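Local coordinates for protein serine proteinase inhibitor 1 (Myxoma virus, PDB 6BJ5) that inhibits serine proteases as a poxviral member of the serpin family and is important for the virulence of myxoma virus, at residues 48-53 and 280-285; 150-155 and 203-208; 181-186 and 241-246. All blocks are in the same frame, centred on the assembly; numbering follows the deposited sequence.

Interaction 1: 48-53 and 280-285; sequences RIAAGG and GQASPS
Ala50 and Ala282 meet through their methyl groups, the two CB atoms lying 3.7 Å apart, and the CA atoms of Ala50 and Ala282 are the nearest pair, 4.7 Å apart. The polar link beside it is poor: Ala282 N reaches Ala50 O at 3.5 Å with an N-H...O angle of only 126°, a weak hydrogen bond. Gln281 adds aliphatic contact. Its CB leans on Ala50 O, and its CG comes within 3.3 Å of Ala51 O. CG lies beside the backbone N (chi1 -57°), and a bend at chi2 (-63°) then turns the amide off the contact, so that Gln281 touches 48-53 with its methylenes.

What fixes these loops lies mostly outside them. Asp278 exchanges a backbone hydrogen bond with Gly52 and takes the N-H of Gly280 on its carboxylate, while Arg87 pairs with Ala282 through the backbone and donates its NE to Gly280 O. The contact thus brings the turn that ends helix 37-49 against the loop between helix 260-265 and strand 293-302. Phe90 of helix 88-98 packs on both alanine side chains.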
ATOM      1  N   ARG A  48      -0.236  -0.285 -18.120  1.00 38.32           N
ATOM      2  CA  ARG A  48      -0.880   0.613 -19.053  1.00 42.69           C
ATOM      3  C   ARG A  48      -0.038   0.786 -20.317  1.00 40.97           C
ATOM      4  O   ARG A  48      -0.585   0.969 -21.409  1.00 28.96           O
ATOM      5  CB  ARG A  48      -1.150   1.909 -18.293  1.00 36.99           C
ATOM      6  CG  ARG A  48      -1.824   2.971 -19.007  1.00 30.93           C
ATOM      7  CD  ARG A  48      -2.087   4.114 -18.047  1.00 24.02           C
ATOM      8  NE  ARG A  48      -2.299   5.309 -18.841  1.00 38.60           N
ATOM      9  CZ  ARG A  48      -3.439   5.592 -19.455  1.00 37.48           C
ATOM     10  NH1 ARG A  48      -4.489   4.765 -19.345  1.00 25.63           N
ATOM     11  NH2 ARG A  48      -3.512   6.693 -20.189  1.00 29.81           N
ATOM     12  N   ILE A  49       1.286   0.684 -20.197  1.00 39.97           N
ATOM     13  CA  ILE A  49       2.165   0.765 -21.352  1.00 31.38           C
ATOM     14  C   ILE A  49       1.919  -0.399 -22.297  1.00 31.07           C
ATOM     15  O   ILE A  49       2.222  -0.307 -23.484  1.00 37.49           O
ATOM     16  CB  ILE A  49       3.634   0.789 -20.868  1.00 41.87           C
ATOM     17  CG1 ILE A  49       3.878   1.995 -19.958  1.00 42.89           C
ATOM     18  CG2 ILE A  49       4.607   0.813 -22.030  1.00 30.26           C
ATOM     19  CD1 ILE A  49       3.660   3.311 -20.653  1.00 40.29           C
ATOM     20  N   ALA A  50       1.327  -1.480 -21.809  1.00 27.87           N
ATOM     21  CA  ALA A  50       1.018  -2.626 -22.646  1.00 32.47           C
ATOM     22  C   ALA A  50      -0.394  -2.597 -23.224  1.00 31.58           C
ATOM     23  O   ALA A  50      -0.682  -3.361 -24.155  1.00 31.60           O
ATOM     24  CB  ALA A  50       1.206  -3.920 -21.842  1.00 22.19           C
ATOM     25  N   ALA A  51      -1.286  -1.766 -22.689  1.00 28.66           N
ATOM     26  CA  ALA A  51      -2.692  -1.821 -23.065  1.00 36.22           C
ATOM     27  C   ALA A  51      -3.009  -0.869 -24.222  1.00 35.74           C
ATOM     28  O   ALA A  51      -2.250   0.049 -24.549  1.00 29.22           O
ATOM     29  CB  ALA A  51      -3.582  -1.490 -21.863  1.00 30.61           C
ATOM     30  N   GLY A  52      -4.142  -1.118 -24.870  1.00 38.63           N
ATOM     31  CA  GLY A  52      -4.637  -0.205 -25.878  1.00 31.16           C
ATOM     32  C   GLY A  52      -6.149  -0.120 -25.820  1.00 31.21           C
ATOM     33  O   GLY A  52      -6.818  -0.938 -25.173  1.00 30.73           O
ATOM     34  N   GLY A  53      -6.680   0.913 -26.484  1.00 24.88           N
ATOM     35  CA  GLY A  53      -8.123   0.989 -26.648  1.00 21.67           C
ATOM     36  C   GLY A  53      -8.868   1.204 -25.342  1.00 30.28           C
ATOM     37  O   GLY A  53      -8.510   2.056 -24.516  1.00 24.05           O
ATOM     38  N   GLY A 280      -2.538  -5.410 -27.149  1.00 34.85           N
ATOM     39  CA  GLY A 280      -1.885  -5.402 -28.448  1.00 20.71           C
ATOM     40  C   GLY A 280      -0.683  -4.485 -28.579  1.00 17.27           C
ATOM     41  O   GLY A 280       0.060  -4.604 -29.557  1.00 43.02           O
ATOM     42  N   GLN A 281      -0.503  -3.532 -27.673  1.00 14.49           N
ATOM     43  CA  GLN A 281       0.729  -2.747 -27.717  1.00 44.34           C
ATOM     44  C   GLN A 281       1.924  -3.551 -27.235  1.00 45.91           C
ATOM     45  O   GLN A 281       3.069  -3.264 -27.617  1.00 45.81           O
ATOM     46  CB  GLN A 281       0.589  -1.474 -26.880  1.00 51.12           C
ATOM     47  CG  GLN A 281      -0.556  -0.628 -27.317  1.00 55.87           C
ATOM     48  CD  GLN A 281      -0.335  -0.152 -28.730  1.00 57.44           C
ATOM     49  OE1 GLN A 281      -0.926  -0.675 -29.681  1.00 67.76           O
ATOM     50  NE2 GLN A 281       0.571   0.811 -28.885  1.00 41.58           N
ATOM     51  N   ALA A 282       1.675  -4.573 -26.425  1.00 30.40           N
ATOM     52  CA  ALA A 282       2.756  -5.430 -25.968  1.00 40.00           C
ATOM     53  C   ALA A 282       2.955  -6.577 -26.929  1.00 44.34           C
ATOM     54  O   ALA A 282       4.078  -6.945 -27.265  1.00 39.07           O
ATOM     55  CB  ALA A 282       2.461  -5.990 -24.578  1.00 17.97           C
ATOM     56  N   SER A 283       1.854  -7.181 -27.338  1.00 54.06           N
ATOM     57  CA  SER A 283       1.917  -8.468 -27.978  1.00 61.12           C
ATOM     58  C   SER A 283       0.998  -8.580 -29.212  1.00 63.34           C
ATOM     59  O   SER A 283      -0.222  -8.367 -29.082  1.00 71.04           O
ATOM     60  CB  SER A 283       1.565  -9.508 -26.932  1.00 68.22           C
ATOM     61  OG  SER A 283       1.518 -10.784 -27.486  1.00 75.29           O
ATOM     62  N   PRO A 284       1.542  -8.897 -30.370  1.00 59.40           N
ATOM     63  CA  PRO A 284       0.682  -9.368 -31.468  1.00 57.71           C
ATOM     64  C   PRO A 284      -0.069 -10.665 -31.127  1.00 59.18           C
ATOM     65  O   PRO A 284      -0.996 -11.017 -31.865  1.00 45.43           O
ATOM     66  CB  PRO A 284       1.666  -9.527 -32.641  1.00 50.58           C
ATOM     67  CG  PRO A 284       3.055  -9.590 -32.035  1.00 46.28           C
ATOM     68  CD  PRO A 284       2.976  -9.138 -30.605  1.00 56.65           C
ATOM     69  N   SER A 285       0.319 -11.381 -30.061  1.00 70.49           N
ATOM     70  CA  SER A 285      -0.410 -12.578 -29.627  1.00 88.13           C
ATOM     71  C   SER A 285      -1.923 -12.395 -29.566  1.00 94.11           C
ATOM     72  O   SER A 285      -2.669 -13.280 -30.009  1.00 99.52           O
ATOM     73  CB  SER A 285       0.094 -13.050 -28.257  1.00 97.06           C
ATOM     74  OG  SER A 285      -0.800 -13.963 -27.645  1.00103.53           O
TER

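Interaction 2: 150-155 and 203-208; sequences MKTSWR and LPYKRR
Tyr205 lays its ring against Trp154, while its CB rests on Thr152. CB lies 3.6 Å from Thr152 CG2 and also rests against Ser153 O. The first torsion (chi1 -68°) puts CG beside the backbone N and sends the ring along the flank of 150-155, where CD1 passes 3.3 Å from Ser153 O, which sits at the ring's edge. Further out, CE1 stands over one face of the Trp154 indole, 3.5 Å from its CZ3. The planes differ by just 9° and the ring centroids are 4.7 Å apart, with the rings slid so far that they barely overlap: a strongly offset parallel arrangement. The hydroxyl passes the indole rim, with Trp154 CH2 3.8 Å from Tyr205 OH, before it hydrogen-bonds to Thr306 OG1. On the opposite face, Met150 SD stands 5.2 Å from the Tyr205 centroid and 24° off the ring normal, a distant Met-aromatic contact.

Two backbone bonds set this register around the single bridge of Trp154 with Tyr205. Lys206 N donates to Ser153 O at 2.7 Å, and Arg155 N to Pro204 O at 2.8 Å. Beyond them Arg208 NE sits over one face of the Arg155 guanidinium, off-centre, two like charges on the exposed side.

The contact joins the end of strand 142-153 of sheet A to the type I turn Tyr205-Arg208, which links strands 198-204 and 210-217 of the three-stranded sheet, in the region serpins call the breach. Thr306 of strand 305-314 packs on Trp154, and Trp154 NE1 donates to Asp302 O at the end of strand 293-302. Met212 of strand 210-217 touches both aromatic rings, and Ile20 of the other chain packs on Met150 and Tyr205.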
ATOM      1  N   MET A 150      10.046   1.104   2.595  1.00 28.46           N
ATOM      2  CA  MET A 150      10.381   2.281   3.373  1.00 24.89           C
ATOM      3  C   MET A 150      10.827   1.823   4.747  1.00 38.96           C
ATOM      4  O   MET A 150      10.136   1.019   5.384  1.00 40.72           O
ATOM      5  CB  MET A 150       9.207   3.236   3.500  1.00 42.20           C
ATOM      6  CG  MET A 150       9.577   4.501   4.217  1.00 59.79           C
ATOM      7  SD  MET A 150       8.076   5.390   4.522  1.00 76.44           S
ATOM      8  CE  MET A 150       7.126   4.029   5.205  1.00 83.00           C
ATOM      9  N   LYS A 151      11.975   2.331   5.195  1.00 44.84           N
ATOM     10  CA  LYS A 151      12.427   2.118   6.564  1.00 42.35           C
ATOM     11  C   LYS A 151      13.044   3.426   7.041  1.00 40.52           C
ATOM     12  O   LYS A 151      14.089   3.832   6.530  1.00 47.58           O
ATOM     13  CB  LYS A 151      13.412   0.951   6.630  1.00 35.92           C
ATOM     14  CG  LYS A 151      13.806   0.554   8.030  1.00 40.08           C
ATOM     15  CD  LYS A 151      14.680  -0.687   8.011  1.00 44.65           C
ATOM     16  CE  LYS A 151      15.007  -1.131   9.424  1.00 52.72           C
ATOM     17  NZ  LYS A 151      15.753  -0.072  10.166  1.00 59.22           N
ATOM     18  N   THR A 152      12.410   4.070   8.026  1.00 45.35           N
ATOM     19  CA  THR A 152      12.773   5.418   8.462  1.00 52.82           C
ATOM     20  C   THR A 152      12.440   5.625   9.940  1.00 50.57           C
ATOM     21  O   THR A 152      11.386   5.192  10.418  1.00 47.73           O
ATOM     22  CB  THR A 152      12.035   6.491   7.639  1.00 54.31           C
ATOM     23  OG1 THR A 152      12.070   6.162   6.241  1.00 52.41           O
ATOM     24  CG2 THR A 152      12.667   7.875   7.861  1.00 52.69           C
ATOM     25  N   SER A 153      13.303   6.354  10.644  1.00 47.59           N
ATOM     26  CA  SER A 153      13.032   6.680  12.040  1.00 36.36           C
ATOM     27  C   SER A 153      12.044   7.831  12.135  1.00 35.64           C
ATOM     28  O   SER A 153      11.780   8.538  11.154  1.00 44.53           O
ATOM     29  CB  SER A 153      14.307   7.082  12.767  1.00 24.67           C
ATOM     30  OG  SER A 153      15.322   6.121  12.561  1.00 37.59           O
ATOM     31  N   TRP A 154      11.452   7.979  13.322  1.00 33.68           N
ATOM     32  CA  TRP A 154      10.665   9.170  13.608  1.00 38.38           C
ATOM     33  C   TRP A 154      11.584  10.389  13.672  1.00 40.34           C
ATOM     34  O   TRP A 154      12.791  10.280  13.915  1.00 43.38           O
ATOM     35  CB  TRP A 154       9.912   9.042  14.938  1.00 34.51           C
ATOM     36  CG  TRP A 154       8.965   7.895  15.019  1.00 26.75           C
ATOM     37  CD1 TRP A 154       9.061   6.792  15.830  1.00 23.41           C
ATOM     38  CD2 TRP A 154       7.761   7.737  14.266  1.00 26.06           C
ATOM     39  NE1 TRP A 154       7.982   5.952  15.615  1.00 18.64           N
ATOM     40  CE2 TRP A 154       7.174   6.514  14.661  1.00 23.48           C
ATOM     41  CE3 TRP A 154       7.121   8.510  13.294  1.00 24.76           C
ATOM     42  CZ2 TRP A 154       5.988   6.051  14.105  1.00 21.40           C
ATOM     43  CZ3 TRP A 154       5.944   8.052  12.752  1.00 28.37           C
ATOM     44  CH2 TRP A 154       5.389   6.831  13.155  1.00 27.69           C
ATOM     45  N   ARG A 155      11.007  11.570  13.450  1.00 35.24           N
ATOM     46  CA  ARG A 155      11.771  12.779  13.728  1.00 44.25           C
ATOM     47  C   ARG A 155      12.071  12.875  15.232  1.00 51.60           C
ATOM     48  O   ARG A 155      13.217  13.097  15.643  1.00 51.04           O
ATOM     49  CB  ARG A 155      11.021  14.013  13.216  1.00 37.80           C
ATOM     50  CG  ARG A 155      11.855  15.280  13.356  1.00 41.90           C
ATOM     51  CD  ARG A 155      11.053  16.561  13.192  1.00 59.72           C
ATOM     52  NE  ARG A 155      11.901  17.715  13.493  1.00 80.17           N
ATOM     53  CZ  ARG A 155      11.469  18.965  13.624  1.00 76.99           C
ATOM     54  NH1 ARG A 155      10.179  19.248  13.489  1.00 68.49           N
ATOM     55  NH2 ARG A 155      12.333  19.931  13.908  1.00 83.21           N
ATOM     56  N   LEU A 203       2.781  12.650  12.327  1.00 34.99           N
ATOM     57  CA  LEU A 203       4.027  12.198  12.916  1.00 33.89           C
ATOM     58  C   LEU A 203       5.094  12.210  11.841  1.00 38.19           C
ATOM     59  O   LEU A 203       5.083  11.342  10.959  1.00 49.74           O
ATOM     60  CB  LEU A 203       3.858  10.791  13.484  1.00 35.36           C
ATOM     61  CG  LEU A 203       2.697  10.589  14.449  1.00 41.24           C
ATOM     62  CD1 LEU A 203       2.426   9.108  14.580  1.00 42.51           C
ATOM     63  CD2 LEU A 203       3.073  11.152  15.798  1.00 41.60           C
ATOM     64  N   PRO A 204       5.990  13.186  11.815  1.00 48.56           N
ATOM     65  CA  PRO A 204       7.013  13.203  10.767  1.00 45.49           C
ATOM     66  C   PRO A 204       8.139  12.211  11.008  1.00 43.29           C
ATOM     67  O   PRO A 204       8.582  11.992  12.137  1.00 45.71           O
ATOM     68  CB  PRO A 204       7.540  14.641  10.824  1.00 37.41           C
ATOM     69  CG  PRO A 204       7.284  15.082  12.221  1.00 25.49           C
ATOM     70  CD  PRO A 204       5.985  14.430  12.611  1.00 37.78           C
ATOM     71  N   TYR A 205       8.651  11.661   9.907  1.00 47.52           N
ATOM     72  CA  TYR A 205       9.816  10.790   9.961  1.00 46.58           C
ATOM     73  C   TYR A 205      11.063  11.648   9.870  1.00 39.57           C
ATOM     74  O   TYR A 205      10.990  12.843   9.592  1.00 36.42           O
ATOM     75  CB  TYR A 205       9.804   9.758   8.831  1.00 45.05           C
ATOM     76  CG  TYR A 205       8.713   8.739   8.979  1.00 42.10           C
ATOM     77  CD1 TYR A 205       8.801   7.733   9.925  1.00 34.97           C
ATOM     78  CD2 TYR A 205       7.565   8.821   8.199  1.00 33.45           C
ATOM     79  CE1 TYR A 205       7.781   6.830  10.076  1.00 35.75           C
ATOM     80  CE2 TYR A 205       6.550   7.930   8.335  1.00 22.79           C
ATOM     81  CZ  TYR A 205       6.656   6.939   9.280  1.00 35.04           C
ATOM     82  OH  TYR A 205       5.629   6.045   9.425  1.00 43.01           O
ATOM     83  N   LYS A 206      12.225  11.024  10.104  1.00 50.69           N
ATOM     84  CA  LYS A 206      13.454  11.802  10.250  1.00 63.57           C
ATOM     85  C   LYS A 206      13.852  12.459   8.930  1.00 79.92           C
ATOM     86  O   LYS A 206      14.494  13.511   8.930  1.00 84.06           O
ATOM     87  CB  LYS A 206      14.572  10.911  10.809  1.00 63.19           C
ATOM     88  CG  LYS A 206      15.997  11.437  10.661  1.00 75.66           C
ATOM     89  CD  LYS A 206      17.015  10.414  11.176  1.00 85.19           C
ATOM     90  CE  LYS A 206      18.452  10.744  10.764  1.00 84.91           C
ATOM     91  NZ  LYS A 206      19.285   9.502  10.696  1.00 77.41           N
ATOM     92  N   ARG A 207      13.425  11.891   7.799  1.00102.99           N
ATOM     93  CA  ARG A 207      13.660  12.534   6.508  1.00111.34           C
ATOM     94  C   ARG A 207      12.900  13.856   6.396  1.00101.29           C
ATOM     95  O   ARG A 207      13.395  14.818   5.804  1.00 97.03           O
ATOM     96  CB  ARG A 207      13.251  11.579   5.379  1.00125.69           C
ATOM     97  CG  ARG A 207      14.023  10.237   5.279  1.00136.75           C
ATOM     98  CD  ARG A 207      15.526  10.386   4.981  1.00144.60           C
ATOM     99  NE  ARG A 207      16.262  10.986   6.094  1.00149.58           N
ATOM    100  CZ  ARG A 207      17.545  11.331   6.056  1.00150.79           C
ATOM    101  NH1 ARG A 207      18.115  11.877   7.124  1.00153.79           N
ATOM    102  NH2 ARG A 207      18.257  11.133   4.957  1.00148.79           N
ATOM    103  N   ARG A 208      11.694  13.909   6.950  1.00 93.75           N
ATOM    104  CA  ARG A 208      10.689  14.971   6.904  1.00 79.55           C
ATOM    105  C   ARG A 208      10.045  15.142   5.519  1.00 69.05           C
ATOM    106  O   ARG A 208       9.236  16.056   5.368  1.00 64.70           O
ATOM    107  CB  ARG A 208      11.208  16.335   7.399  1.00 76.38           C
ATOM    108  CG  ARG A 208      10.444  16.806   8.663  1.00 84.74           C
ATOM    109  CD  ARG A 208      10.538  18.299   9.007  1.00 89.83           C
ATOM    110  NE  ARG A 208      11.779  18.680   9.683  1.00 98.45           N
ATOM    111  CZ  ARG A 208      12.594  19.643   9.267  1.00 98.45           C
ATOM    112  NH1 ARG A 208      12.292  20.331   8.176  1.00 94.64           N
ATOM    113  NH2 ARG A 208      13.703  19.922   9.947  1.00100.74           N
TER

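Interaction 3: 181-186 and 241-246; sequences NKIDTL and KDVCQV
Asp184 and Cys244 form an antiparallel hydrogen-bonded pair at the heart of this contact, with Cys244 N only 2.6 Å from Asp184 O and a return bond from Asp184 N to Cys244 O. Lys182 and Val246 make a second such pair, and Leu186 N extends the series by donating to Asp242 O at 3.1 Å. Strands 181-185 and 243-246, neighbours in serpin sheet C, run at 150° to each other, the twisted antiparallel geometry of a sheet.

The two faces differ in burial. On one, Asp184, Cys244 and Val246 are buried. Leu186 begins by pointing away from 241-246, yet its branch returns, CD1 meeting Val246 CG2 at 3.5 Å, the two side chains crossing at about a right angle.

On the other, Ile183, Thr185 and Val243 are exposed and touch mainly at the Thr185 end: Ile183 CG2 stays 4.3 Å from Val243 CG1, whereas Thr185 CG2 meets Lys241 CG at 3.4 Å. At the other end Gln245 NE2 donates to Asn181 OD1 at 3.1 Å; the bond is straight at the hydrogen but meets the oxygen well to the side (C=O...N 104°), with the amide planes 34° apart.

Residues 244-246 also pair in parallel with a strand of the other chain, consistent with the C-terminal part of a cleaved serpin, and Asp242 OD1 bonds to Thr8 OG1 of that chain. The buried carboxylate of Asp184 is matched locally. Lys182 NZ bridges to Asp184 OD2 at 2.9 Å, on the lone pair facing away from OD1, and also donates to His156 O; His156 ND1 bonds to Asp184 OD1. Gripped at both oxygens, Asp184 would probably remain ionised despite its burial.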
ATOM      1  N   ASN A 181       4.156   6.143  24.302  1.00 31.01           N
ATOM      2  CA  ASN A 181       3.674   7.363  24.936  1.00 34.44           C
ATOM      3  C   ASN A 181       4.763   8.424  24.873  1.00 37.51           C
ATOM      4  O   ASN A 181       5.903   8.164  25.277  1.00 34.42           O
ATOM      5  CB  ASN A 181       3.276   7.094  26.390  1.00 39.38           C
ATOM      6  CG  ASN A 181       2.727   8.330  27.106  1.00 41.44           C
ATOM      7  OD1 ASN A 181       2.624   9.420  26.540  1.00 41.36           O
ATOM      8  ND2 ASN A 181       2.382   8.153  28.372  1.00 37.14           N
ATOM      9  N   LYS A 182       4.423   9.602  24.350  1.00 24.22           N
ATOM     10  CA  LYS A 182       5.390  10.698  24.308  1.00 25.69           C
ATOM     11  C   LYS A 182       4.679  12.050  24.288  1.00 38.15           C
ATOM     12  O   LYS A 182       3.479  12.159  23.981  1.00 29.16           O
ATOM     13  CB  LYS A 182       6.323  10.591  23.094  1.00 20.71           C
ATOM     14  CG  LYS A 182       5.720  11.207  21.800  1.00 25.38           C
ATOM     15  CD  LYS A 182       6.695  11.092  20.646  1.00 31.20           C
ATOM     16  CE  LYS A 182       6.009  11.179  19.311  1.00 35.55           C
ATOM     17  NZ  LYS A 182       6.984  11.685  18.293  1.00 44.01           N
ATOM     18  N   ILE A 183       5.453  13.089  24.602  1.00 37.47           N
ATOM     19  CA  ILE A 183       5.030  14.473  24.413  1.00 38.65           C
ATOM     20  C   ILE A 183       5.818  15.049  23.252  1.00 35.09           C
ATOM     21  O   ILE A 183       7.029  14.812  23.128  1.00 28.23           O
ATOM     22  CB  ILE A 183       5.214  15.323  25.683  1.00 29.83           C
ATOM     23  CG1 ILE A 183       4.156  14.944  26.724  1.00 22.46           C
ATOM     24  CG2 ILE A 183       5.146  16.797  25.340  1.00 29.41           C
ATOM     25  CD1 ILE A 183       4.455  15.461  28.115  1.00 37.34           C
ATOM     26  N   ASP A 184       5.114  15.743  22.363  1.00 29.51           N
ATOM     27  CA  ASP A 184       5.722  16.247  21.143  1.00 41.61           C
ATOM     28  C   ASP A 184       4.790  17.325  20.608  1.00 37.48           C
ATOM     29  O   ASP A 184       3.585  17.316  20.895  1.00 38.53           O
ATOM     30  CB  ASP A 184       5.934  15.099  20.134  1.00 55.66           C
ATOM     31  CG  ASP A 184       6.862  15.456  18.988  1.00 58.45           C
ATOM     32  OD1 ASP A 184       7.197  16.646  18.836  1.00 66.14           O
ATOM     33  OD2 ASP A 184       7.260  14.528  18.243  1.00 54.15           O
ATOM     34  N   THR A 185       5.363  18.264  19.851  1.00 41.23           N
ATOM     35  CA  THR A 185       4.609  19.286  19.123  1.00 50.20           C
ATOM     36  C   THR A 185       4.505  18.917  17.652  1.00 43.10           C
ATOM     37  O   THR A 185       5.526  18.763  16.961  1.00 29.22           O
ATOM     38  CB  THR A 185       5.169  20.700  19.318  1.00 61.67           C
ATOM     39  OG1 THR A 185       5.587  20.898  20.678  1.00 72.12           O
ATOM     40  CG2 THR A 185       4.225  21.783  18.803  1.00 59.78           C
ATOM     41  N   LEU A 186       3.252  18.805  17.197  1.00 42.59           N
ATOM     42  CA  LEU A 186       2.828  18.171  15.963  1.00 41.69           C
ATOM     43  C   LEU A 186       1.585  18.882  15.446  1.00 46.11           C
ATOM     44  O   LEU A 186       0.802  19.425  16.230  1.00 41.91           O
ATOM     45  CB  LEU A 186       2.448  16.716  16.220  1.00 30.12           C
ATOM     46  CG  LEU A 186       3.360  15.818  17.037  1.00 34.53           C
ATOM     47  CD1 LEU A 186       2.566  14.562  17.429  1.00 30.05           C
ATOM     48  CD2 LEU A 186       4.661  15.485  16.287  1.00 37.76           C
ATOM     49  N   LYS A 241      -0.463  23.303  14.304  1.00 39.68           N
ATOM     50  CA  LYS A 241       0.516  22.894  15.294  1.00 45.61           C
ATOM     51  C   LYS A 241      -0.032  23.115  16.717  1.00 61.92           C
ATOM     52  O   LYS A 241      -0.985  23.871  16.936  1.00 56.81           O
ATOM     53  CB  LYS A 241       1.832  23.631  15.061  1.00 44.68           C
ATOM     54  CG  LYS A 241       2.973  23.065  15.881  1.00 46.78           C
ATOM     55  CD  LYS A 241       4.309  23.768  15.680  1.00 58.43           C
ATOM     56  CE  LYS A 241       5.182  23.086  14.643  1.00 65.52           C
ATOM     57  NZ  LYS A 241       6.554  23.684  14.622  1.00 73.86           N
ATOM     58  N   ASP A 242       0.561  22.406  17.684  1.00 70.88           N
ATOM     59  CA  ASP A 242       0.040  22.255  19.047  1.00 67.48           C
ATOM     60  C   ASP A 242       0.969  21.299  19.799  1.00 62.97           C
ATOM     61  O   ASP A 242       1.612  20.442  19.191  1.00 68.67           O
ATOM     62  CB  ASP A 242      -1.400  21.710  18.998  1.00 74.76           C
ATOM     63  CG  ASP A 242      -2.047  21.566  20.363  1.00 95.60           C
ATOM     64  OD1 ASP A 242      -3.239  21.903  20.469  1.00103.73           O
ATOM     65  OD2 ASP A 242      -1.402  21.096  21.322  1.00108.23           O
ATOM     66  N   VAL A 243       1.039  21.452  21.122  1.00 59.89           N
ATOM     67  CA  VAL A 243       1.789  20.531  21.980  1.00 41.82           C
ATOM     68  C   VAL A 243       0.920  19.315  22.274  1.00 39.39           C
ATOM     69  O   VAL A 243      -0.185  19.442  22.815  1.00 43.25           O
ATOM     70  CB  VAL A 243       2.219  21.227  23.279  1.00 46.71           C
ATOM     71  CG1 VAL A 243       2.798  20.225  24.268  1.00 46.27           C
ATOM     72  CG2 VAL A 243       3.214  22.318  22.976  1.00 49.33           C
ATOM     73  N   CYS A 244       1.413  18.126  21.964  1.00 40.00           N
ATOM     74  CA  CYS A 244       0.563  16.958  22.105  1.00 44.67           C
ATOM     75  C   CYS A 244       1.196  15.886  22.964  1.00 40.49           C
ATOM     76  O   CYS A 244       2.427  15.779  23.079  1.00 33.38           O
ATOM     77  CB  CYS A 244       0.226  16.293  20.757  1.00 56.17           C
ATOM     78  SG  CYS A 244      -0.627  17.275  19.559  1.00 59.05           S
ATOM     79  N   GLN A 245       0.301  15.089  23.547  1.00 40.86           N
ATOM     80  CA  GLN A 245       0.601  13.777  24.089  1.00 38.65           C
ATOM     81  C   GLN A 245       0.055  12.757  23.094  1.00 35.24           C
ATOM     82  O   GLN A 245      -1.151  12.745  22.802  1.00 25.21           O
ATOM     83  CB  GLN A 245      -0.013  13.570  25.478  1.00 25.65           C
ATOM     84  CG  GLN A 245       0.607  12.354  26.195  1.00 39.45           C
ATOM     85  CD  GLN A 245      -0.118  11.921  27.464  1.00 37.42           C
ATOM     86  OE1 GLN A 245      -1.129  12.501  27.848  1.00 40.48           O
ATOM     87  NE2 GLN A 245       0.396  10.874  28.110  1.00 32.37           N
ATOM     88  N   VAL A 246       0.944  11.918  22.569  1.00 33.08           N
ATOM     89  CA  VAL A 246       0.590  10.848  21.643  1.00 31.57           C
ATOM     90  C   VAL A 246       0.727   9.526  22.382  1.00 25.25           C
ATOM     91  O   VAL A 246       1.806   9.203  22.893  1.00 25.19           O
ATOM     92  CB  VAL A 246       1.478  10.887  20.393  1.00 35.80           C
ATOM     93  CG1 VAL A 246       1.134   9.776  19.433  1.00 25.69           C
ATOM     94  CG2 VAL A 246       1.363  12.237  19.739  1.00 36.38           C
TER

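Overall arrangement
Interactions 2 and 3 are neighbours, with centres about 16 Å apart, and they touch where Leu186 packs on Leu203 and Pro204. Interaction 2 sits at the end of strand 142-153 in sheet A and interaction 3 in sheet C; the long strand 243-258 carries one sheet into the other. Their segments alternate along the chain (150-155, 181-186, 203-208, 241-246), interlocking that end of the molecule. Interaction 1 encloses both in sequence, yet lies on the opposite side of the chain's centre, about 40 Å from interaction 2 and 51 Å from interaction 3, centre to centre. Strand 305-314 lies between 142-153 and 293-302, consistent with the loop-inserted, cleaved serpin form.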